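Local coordinates for protein endoribonuclease (PDB 5DA1) that cleaves RNA as the nsp11 endoribonuclease of an arterivirus replicase polyprotein and antagonises beta interferon, both in a manner that depends on dimerization, at residues A[141-146]-A[174-179]; A[133-138]-A[169-174]. All coordinates share one frame; numbering follows the deposited sequence.

Contact 1. Residues A[141-146]-A[174-179]; sequences GGCHHV and AVCTLT
His144 reaches across to the strand with its imidazole: ND1 donates to Thr177 O at 2.7 Å, and that oxygen sits at the ring edge, almost exactly in the ring plane, offering a lone pair in its own carbonyl plane. With CG anti to the carbonyl carbon (chi1 -59°), the ring swings beside the backbone N and brings ND1 over to the strand. The bond limits rotation of the ring about chi2. A second, weak hydrogen bond joins Thr179 N to His144 O at 3.4 Å. CA-H...O contacts back these up, the shortest from His144 CA to Thr177 O at 3.2 Å.

Two sulfurs meet near the start of the contact. Cys176 SG lies 3.8 Å from Cys143 SG, too far for a disulfide, and approaches the His144 ring obliquely. Further along, His145 CD2 comes to 3.4 Å from Thr179 O, while its two ring nitrogens bond to Thr147 OG1 and Val181 O.

Here a loop is fastened along the strand of a beta hairpin, with backbone carbonyl support for a histidine of the predicted EndoU active site.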
loop_
_atom_site.group_PDB
_atom_site.type_symbol
_atom_site.label_atom_id
_atom_site.label_comp_id
_atom_site.label_asym_id
_atom_site.label_seq_id
_atom_site.Cartn_x
_atom_site.Cartn_y
_atom_site.Cartn_z
ATOM N N GLY A 141 2.791 -15.400 5.221
ATOM C CA GLY A 141 3.706 -14.747 6.133
ATOM C C GLY A 141 5.047 -14.542 5.484
ATOM O O GLY A 141 5.265 -14.959 4.353
ATOM N N GLY A 142 5.948 -13.905 6.214
ATOM C CA GLY A 142 7.321 -13.810 5.806
ATOM C C GLY A 142 7.576 -12.923 4.612
ATOM O O GLY A 142 8.489 -13.185 3.855
ATOM N N CYS A 143 6.804 -11.868 4.430
ATOM C CA CYS A 143 7.133 -10.938 3.369
ATOM C C CYS A 143 7.472 -9.571 3.966
ATOM O O CYS A 143 6.697 -8.605 3.892
ATOM C CB CYS A 143 6.001 -10.889 2.365
ATOM S SG CYS A 143 4.383 -11.110 3.128
ATOM N N HIS A 144 8.640 -9.509 4.592
ATOM C CA HIS A 144 9.003 -8.383 5.408
ATOM C C HIS A 144 10.079 -7.563 4.722
ATOM O O HIS A 144 10.819 -6.793 5.361
ATOM C CB HIS A 144 9.488 -8.873 6.746
ATOM C CG HIS A 144 8.478 -9.691 7.484
ATOM N ND1 HIS A 144 7.345 -9.146 8.056
ATOM C CD2 HIS A 144 8.455 -11.009 7.785
ATOM C CE1 HIS A 144 6.655 -10.100 8.653
ATOM N NE2 HIS A 144 7.314 -11.234 8.514
ATOM N N HIS A 145 10.182 -7.728 3.415
ATOM C CA HIS A 145 11.170 -6.962 2.714
ATOM C C HIS A 145 10.620 -6.355 1.446
ATOM O O HIS A 145 9.576 -6.780 0.926
ATOM C CB HIS A 145 12.401 -7.790 2.417
ATOM C CG HIS A 145 13.606 -6.967 2.121
ATOM N ND1 HIS A 145 14.136 -6.858 0.854
ATOM C CD2 HIS A 145 14.375 -6.196 2.928
ATOM C CE1 HIS A 145 15.197 -6.069 0.898
ATOM N NE2 HIS A 145 15.364 -5.657 2.146
ATOM N N VAL A 146 11.329 -5.350 0.954
ATOM C CA VAL A 146 10.804 -4.589 -0.152
ATOM C C VAL A 146 10.794 -5.467 -1.391
ATOM O O VAL A 146 10.036 -5.225 -2.322
ATOM C CB VAL A 146 11.537 -3.256 -0.344
ATOM C CG1 VAL A 146 12.985 -3.477 -0.732
ATOM C CG2 VAL A 146 10.767 -2.368 -1.297
ATOM N N ALA A 174 -3.673 -8.937 7.433
ATOM C CA ALA A 174 -3.971 -7.555 7.740
ATOM C C ALA A 174 -2.684 -6.777 8.050
ATOM O O ALA A 174 -2.527 -5.602 7.686
ATOM C CB ALA A 174 -4.989 -7.470 8.893
ATOM N N VAL A 175 -1.749 -7.443 8.690
ATOM C CA VAL A 175 -0.654 -6.709 9.213
ATOM C C VAL A 175 0.626 -7.377 8.844
ATOM O O VAL A 175 0.851 -8.545 9.133
ATOM C CB VAL A 175 -0.753 -6.513 10.751
ATOM C CG1 VAL A 175 0.502 -5.800 11.271
ATOM C CG2 VAL A 175 -2.025 -5.717 11.113
ATOM N N CYS A 176 1.480 -6.616 8.190
ATOM C CA CYS A 176 2.771 -7.125 7.782
ATOM C C CYS A 176 3.729 -5.962 7.704
ATOM O O CYS A 176 3.412 -4.862 7.237
ATOM C CB CYS A 176 2.668 -7.862 6.456
ATOM S SG CYS A 176 4.207 -8.480 5.799
ATOM N N THR A 177 4.922 -6.237 8.176
ATOM C CA THR A 177 5.789 -5.218 8.649
ATOM C C THR A 177 6.956 -5.362 7.735
ATOM O O THR A 177 7.367 -6.486 7.415
ATOM C CB THR A 177 6.087 -5.533 10.109
ATOM O OG1 THR A 177 6.006 -4.350 10.882
ATOM C CG2 THR A 177 7.391 -6.284 10.302
ATOM N N LEU A 178 7.484 -4.250 7.268
ATOM C CA LEU A 178 8.378 -4.322 6.135
ATOM C C LEU A 178 9.396 -3.192 6.152
ATOM O O LEU A 178 9.109 -2.099 6.631
ATOM C CB LEU A 178 7.487 -4.254 4.893
ATOM C CG LEU A 178 7.960 -3.900 3.497
ATOM C CD1 LEU A 178 6.911 -4.445 2.604
ATOM C CD2 LEU A 178 8.048 -2.408 3.331
ATOM N N THR A 179 10.574 -3.456 5.619
ATOM C CA THR A 179 11.594 -2.439 5.427
ATOM C C THR A 179 12.359 -2.726 4.149
ATOM O O THR A 179 12.154 -3.743 3.503
ATOM C CB THR A 179 12.645 -2.415 6.567
ATOM O OG1 THR A 179 13.564 -3.484 6.385
ATOM C CG2 THR A 179 12.026 -2.525 7.932
#

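Contact 2. Residues A[133-138]-A[169-174]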
loop_
_atom_site.group_PDB
_atom_site.type_symbol
_atom_site.label_atom_id
_atom_site.label_comp_id
_atom_site.label_asym_id
_atom_site.label_seq_id
_atom_site.Cartn_x
_atom_site.Cartn_y
_atom_site.Cartn_z
ATOM N N GLY A 133 8.345 -14.971 1.372
ATOM C CA GLY A 133 6.946 -15.179 1.638
ATOM C C GLY A 133 6.538 -16.600 1.370
ATOM O O GLY A 133 7.217 -17.331 0.635
ATOM N N ASP A 134 5.438 -16.997 1.999
ATOM C CA ASP A 134 4.771 -18.251 1.684
ATOM C C ASP A 134 3.384 -18.302 2.306
ATOM O O ASP A 134 3.062 -17.522 3.220
ATOM C CB ASP A 134 5.614 -19.467 2.102
ATOM C CG ASP A 134 5.439 -19.848 3.569
ATOM O OD1 ASP A 134 5.426 -18.938 4.460
ATOM O OD2 ASP A 134 5.343 -21.084 3.819
ATOM N N VAL A 135 2.560 -19.215 1.807
ATOM C CA VAL A 135 1.189 -19.302 2.286
ATOM C C VAL A 135 0.941 -20.637 2.990
ATOM O O VAL A 135 1.535 -21.629 2.640
ATOM C CB VAL A 135 0.141 -18.994 1.142
ATOM C CG1 VAL A 135 0.575 -17.768 0.364
ATOM C CG2 VAL A 135 -0.054 -20.163 0.181
ATOM N N LYS A 136 0.105 -20.642 4.011
ATOM C CA LYS A 136 -0.428 -21.891 4.546
ATOM C C LYS A 136 -1.933 -21.772 4.634
ATOM O O LYS A 136 -2.481 -21.134 5.540
ATOM C CB LYS A 136 0.208 -22.297 5.895
ATOM C CG LYS A 136 1.060 -23.572 5.776
ATOM C CD LYS A 136 2.441 -23.354 6.366
ATOM C CE LYS A 136 3.522 -23.701 5.338
ATOM N NZ LYS A 136 4.877 -23.278 5.826
ATOM N N GLY A 137 -2.585 -22.384 3.654
ATOM C CA GLY A 137 -4.015 -22.269 3.496
ATOM C C GLY A 137 -4.374 -20.815 3.283
ATOM O O GLY A 137 -4.149 -20.265 2.221
ATOM N N THR A 138 -4.891 -20.208 4.336
ATOM C CA THR A 138 -5.508 -18.899 4.310
ATOM C C THR A 138 -4.536 -17.791 4.768
ATOM O O THR A 138 -4.866 -16.603 4.703
ATOM C CB THR A 138 -6.854 -18.969 5.129
ATOM O OG1 THR A 138 -7.950 -18.865 4.224
ATOM C CG2 THR A 138 -7.007 -17.919 6.240
ATOM N N GLY A 169 -6.653 -14.671 -4.240
ATOM C CA GLY A 169 -7.448 -15.869 -4.385
ATOM C C GLY A 169 -7.136 -16.922 -3.342
ATOM O O GLY A 169 -7.928 -17.836 -3.176
ATOM N N LYS A 170 -6.019 -16.785 -2.622
ATOM C CA LYS A 170 -5.497 -17.850 -1.735
ATOM C C LYS A 170 -5.380 -17.451 -0.265
ATOM O O LYS A 170 -5.926 -18.112 0.612
ATOM C CB LYS A 170 -4.102 -18.297 -2.202
ATOM C CG LYS A 170 -4.022 -18.762 -3.645
ATOM C CD LYS A 170 -3.950 -20.290 -3.721
ATOM C CE LYS A 170 -4.502 -20.804 -5.056
ATOM N NZ LYS A 170 -3.906 -19.996 -6.163
ATOM N N ALA A 171 -4.626 -16.384 -0.012
ATOM C CA ALA A 171 -4.359 -15.921 1.344
ATOM C C ALA A 171 -4.357 -14.374 1.501
ATOM O O ALA A 171 -4.308 -13.635 0.493
ATOM C CB ALA A 171 -3.062 -16.525 1.811
ATOM N N ALA A 172 -4.415 -13.899 2.752
ATOM C CA ALA A 172 -4.308 -12.465 3.078
ATOM C C ALA A 172 -3.829 -12.239 4.521
ATOM O O ALA A 172 -4.129 -13.075 5.397
ATOM C CB ALA A 172 -5.643 -11.796 2.896
ATOM N N LYS A 173 -3.103 -11.136 4.788
ATOM C CA LYS A 173 -2.753 -10.723 6.173
ATOM C C LYS A 173 -2.954 -9.265 6.375
ATOM O O LYS A 173 -2.413 -8.446 5.618
ATOM C CB LYS A 173 -1.276 -10.965 6.511
ATOM C CG LYS A 173 -0.915 -12.345 7.057
ATOM C CD LYS A 173 -1.542 -13.472 6.188
ATOM C CE LYS A 173 -1.310 -13.192 4.659
ATOM N NZ LYS A 173 -2.258 -13.866 3.705
ATOM N N ALA A 174 -3.673 -8.937 7.433
ATOM C CA ALA A 174 -3.971 -7.555 7.740
ATOM C C ALA A 174 -2.684 -6.777 8.050
ATOM O O ALA A 174 -2.527 -5.602 7.686
ATOM C CB ALA A 174 -4.989 -7.470 8.893
#
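Val135 and Ala171 turn their side chains toward each other where two beta hairpins of the EndoU domain meet, one built from strands 134-136 and 139-141, the other from 161-167 and 171-178. Val135 CB and Ala171 CB are 4.1 Å apart, and CG1 of the valine, anti to its carbonyl carbon (chi1 -45°), lies beside the same methyl. Val140 touches both residues, and Ser167 also packs on Val135.

The alanine methyl also lies against the backbone of Thr138, whose O is 3.4 Å from Ala171 CB. Thr138 itself directs its side chain away, leaving its backbone to face the strand: Ala172 N donates a weak hydrogen bond to Thr138 O. A classic beta bulge, in which Lys170 and Ala171 both face Ser167, lies at this point of the second hairpin. Lys136 turns away from the contact, and its NZ forms a salt bridge with Asp134 OD2, on the syn lone pair of that oxygen.

Lys173, of the predicted active site, starts out beside the contact, but bends at chi2 and chi3 so that its chain folds back over the strand; its NZ ends 3.9 Å from Thr138 O.

In the fold
The two contacts alternate along the chain, in the order 133-138, 141-146, 169-174, 174-179, and their centres lie 12 Å apart. Both use strand 171-178, which turns a corner at the shared Ala174: contact 2 takes the part before it and contact 1 the part after. On the other side, the hairpin 134-136/139-141 runs into the loop of contact 1, and a probable hydrogen bond from Gly141 N to Asp134 O ties the two together. All four segments belong to the EndoU family region. Predicted active-site residues lie near one another here, consistent with a single EndoU catalytic site: the side chains of His144 and Lys173 are about 8 Å apart, and that of His129 is about 7 Å from that of His144.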